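Local coordinates for protein serine--tRNA ligase (Pyrococcus horikoshii, PDB 2DQ0) that attaches serine to tRNA(Ser) as a homodimeric class II aminoacyl-tRNA synthetase, and probably also charges tRNA(Sec) with serine, at residues L204-E209 with P431-K436. Numbering follows the deposited sequence.
Sequences LDRLIE and PKVLWK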
loop_
_atom_site.group_PDB
_atom_site.type_symbol
_atom_site.label_atom_id
_atom_site.label_comp_id
_atom_site.label_asym_id
_atom_site.label_seq_id
_atom_site.Cartn_x
_atom_site.Cartn_y
_atom_site.Cartn_z
ATOM N N LEU A 204 -14.274 1.924 13.074
ATOM C CA LEU A 204 -14.452 3.269 12.567
ATOM C C LEU A 204 -15.670 3.961 13.166
ATOM O O LEU A 204 -15.571 5.087 13.640
ATOM C CB LEU A 204 -14.588 3.206 11.055
ATOM C CG LEU A 204 -13.868 4.279 10.262
ATOM C CD1 LEU A 204 -12.535 4.654 10.913
ATOM C CD2 LEU A 204 -13.643 3.731 8.872
ATOM N N ASP A 205 -16.811 3.277 13.145
ATOM C CA ASP A 205 -18.058 3.827 13.661
ATOM C C ASP A 205 -17.991 4.205 15.133
ATOM O O ASP A 205 -18.353 5.316 15.537
ATOM C CB ASP A 205 -19.202 2.826 13.445
ATOM C CG ASP A 205 -19.754 2.859 12.025
ATOM O OD1 ASP A 205 -19.348 3.725 11.208
ATOM O OD2 ASP A 205 -20.609 2.011 11.716
ATOM N N ARG A 206 -17.522 3.274 15.939
ATOM C CA ARG A 206 -17.438 3.519 17.352
ATOM C C ARG A 206 -16.526 4.685 17.733
ATOM O O ARG A 206 -16.897 5.488 18.582
ATOM C CB ARG A 206 -16.999 2.250 18.068
ATOM C CG ARG A 206 -18.001 1.782 19.083
ATOM C CD ARG A 206 -19.288 1.420 18.409
ATOM N NE ARG A 206 -19.974 0.356 19.128
ATOM C CZ ARG A 206 -20.995 -0.333 18.623
ATOM N NH1 ARG A 206 -21.458 -0.064 17.397
ATOM N NH2 ARG A 206 -21.535 -1.319 19.328
ATOM N N LEU A 207 -15.341 4.783 17.138
ATOM C CA LEU A 207 -14.450 5.889 17.469
ATOM C C LEU A 207 -15.090 7.191 17.018
ATOM O O LEU A 207 -14.958 8.221 17.692
ATOM C CB LEU A 207 -13.079 5.729 16.819
ATOM C CG LEU A 207 -12.050 4.965 17.657
ATOM C CD1 LEU A 207 -11.707 5.784 18.887
ATOM C CD2 LEU A 207 -12.580 3.604 18.063
ATOM N N ILE A 208 -15.793 7.148 15.887
ATOM C CA ILE A 208 -16.482 8.340 15.397
ATOM C C ILE A 208 -17.546 8.782 16.408
ATOM O O ILE A 208 -17.678 9.966 16.695
ATOM C CB ILE A 208 -17.157 8.100 14.043
ATOM C CG1 ILE A 208 -16.108 8.068 12.936
ATOM C CG2 ILE A 208 -18.130 9.214 13.742
ATOM C CD1 ILE A 208 -16.712 7.875 11.565
ATOM N N GLU A 209 -18.306 7.843 16.954
ATOM C CA GLU A 209 -19.299 8.227 17.948
ATOM C C GLU A 209 -18.601 8.893 19.152
ATOM O O GLU A 209 -19.168 9.778 19.781
ATOM C CB GLU A 209 -20.090 7.010 18.446
ATOM C CG GLU A 209 -20.719 6.150 17.372
ATOM C CD GLU A 209 -21.245 4.823 17.919
ATOM O OE1 GLU A 209 -21.682 3.972 17.108
ATOM O OE2 GLU A 209 -21.219 4.630 19.161
ATOM N N PRO A 431 -19.725 -12.603 16.027
ATOM C CA PRO A 431 -20.323 -11.762 17.077
ATOM C C PRO A 431 -21.499 -10.931 16.568
ATOM O O PRO A 431 -21.386 -10.263 15.542
ATOM C CB PRO A 431 -19.165 -10.866 17.514
ATOM C CG PRO A 431 -17.947 -11.694 17.217
ATOM C CD PRO A 431 -18.271 -12.367 15.913
ATOM N N LYS A 432 -22.605 -10.946 17.307
ATOM C CA LYS A 432 -23.819 -10.208 16.934
ATOM C C LYS A 432 -23.568 -8.740 16.527
ATOM O O LYS A 432 -24.169 -8.239 15.590
ATOM C CB LYS A 432 -24.850 -10.276 18.087
ATOM C CG LYS A 432 -25.033 -11.711 18.633
ATOM C CD LYS A 432 -25.806 -11.780 19.968
ATOM C CE LYS A 432 -25.674 -13.160 20.667
ATOM N NZ LYS A 432 -26.389 -14.278 19.987
ATOM N N VAL A 433 -22.675 -8.062 17.225
ATOM C CA VAL A 433 -22.384 -6.675 16.921
ATOM C C VAL A 433 -21.988 -6.450 15.466
ATOM O O VAL A 433 -22.213 -5.360 14.940
ATOM C CB VAL A 433 -21.230 -6.131 17.786
ATOM C CG1 VAL A 433 -21.280 -4.611 17.813
ATOM C CG2 VAL A 433 -21.308 -6.715 19.181
ATOM N N LEU A 434 -21.391 -7.457 14.826
ATOM C CA LEU A 434 -20.962 -7.316 13.429
ATOM C C LEU A 434 -22.003 -7.714 12.386
ATOM O O LEU A 434 -21.831 -7.420 11.200
ATOM C CB LEU A 434 -19.667 -8.109 13.164
ATOM C CG LEU A 434 -18.437 -7.764 14.005
ATOM C CD1 LEU A 434 -17.330 -8.745 13.769
ATOM C CD2 LEU A 434 -17.987 -6.355 13.682
ATOM N N TRP A 435 -23.077 -8.374 12.809
ATOM C CA TRP A 435 -24.123 -8.810 11.873
ATOM C C TRP A 435 -24.640 -7.692 10.947
ATOM O O TRP A 435 -24.938 -7.935 9.771
ATOM C CB TRP A 435 -25.308 -9.411 12.630
ATOM C CG TRP A 435 -25.025 -10.680 13.386
ATOM C CD1 TRP A 435 -23.855 -11.384 13.417
ATOM C CD2 TRP A 435 -25.942 -11.397 14.213
ATOM N NE1 TRP A 435 -23.986 -12.495 14.211
ATOM C CE2 TRP A 435 -25.258 -12.530 14.713
ATOM C CE3 TRP A 435 -27.277 -11.193 14.583
ATOM C CZ2 TRP A 435 -25.866 -13.456 15.563
ATOM C CZ3 TRP A 435 -27.881 -12.109 15.428
ATOM C CH2 TRP A 435 -27.176 -13.230 15.910
ATOM N N LYS A 436 -24.758 -6.471 11.467
ATOM C CA LYS A 436 -25.238 -5.381 10.640
ATOM C C LYS A 436 -24.219 -5.070 9.550
ATOM O O LYS A 436 -24.579 -4.579 8.476
ATOM C CB LYS A 436 -25.546 -4.127 11.475
ATOM C CG LYS A 436 -24.389 -3.540 12.275
ATOM C CD LYS A 436 -24.906 -2.374 13.125
ATOM C CE LYS A 436 -23.899 -1.869 14.165
ATOM N NZ LYS A 436 -23.861 -2.671 15.438
#
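Arg-206 reaches from the helix that ends at Glu-209 and sets its guanidinium beside Val-433. Its NH2 lies 3.6 Å from Val-433 CG1, approaching at a slant. The arginine chain bends at chi2 (63°) and chi3 (149°) on its way to this methyl branch. This is the closer-packed side: Val-433 and Leu-434 both pack on Phe-202, on the preceding turn of helix 190-209.

The other side is looser and more exposed. Lys-436 NZ comes to the guanidinium edge, near its plane, 4.1 Å from Arg-206 NH1. Both groups are normally positive, so this approach is probably unfavourable in itself. A salt bridge from Arg-206 NH2 to Glu-333, at the end of helix 316-333, probably offsets part of this. The lysine chain bends at its last torsion (chi4 -82°) and turns back on its own segment. There Lys-436 NZ gives a 3.2 Å hydrogen bond to Val-433 O, in the carbonyl plane and on a lone pair.

The backbones stay well apart, 11.3 Å between the CA atoms of Arg-206 and Val-433. The arrangement is surface packing of a C-terminal helical turn against helix 190-209. That helix packs on the second subunit and leads into strand 213-216, consistent with motif 1 of class II synthetases, the dimer-interface helix and strand.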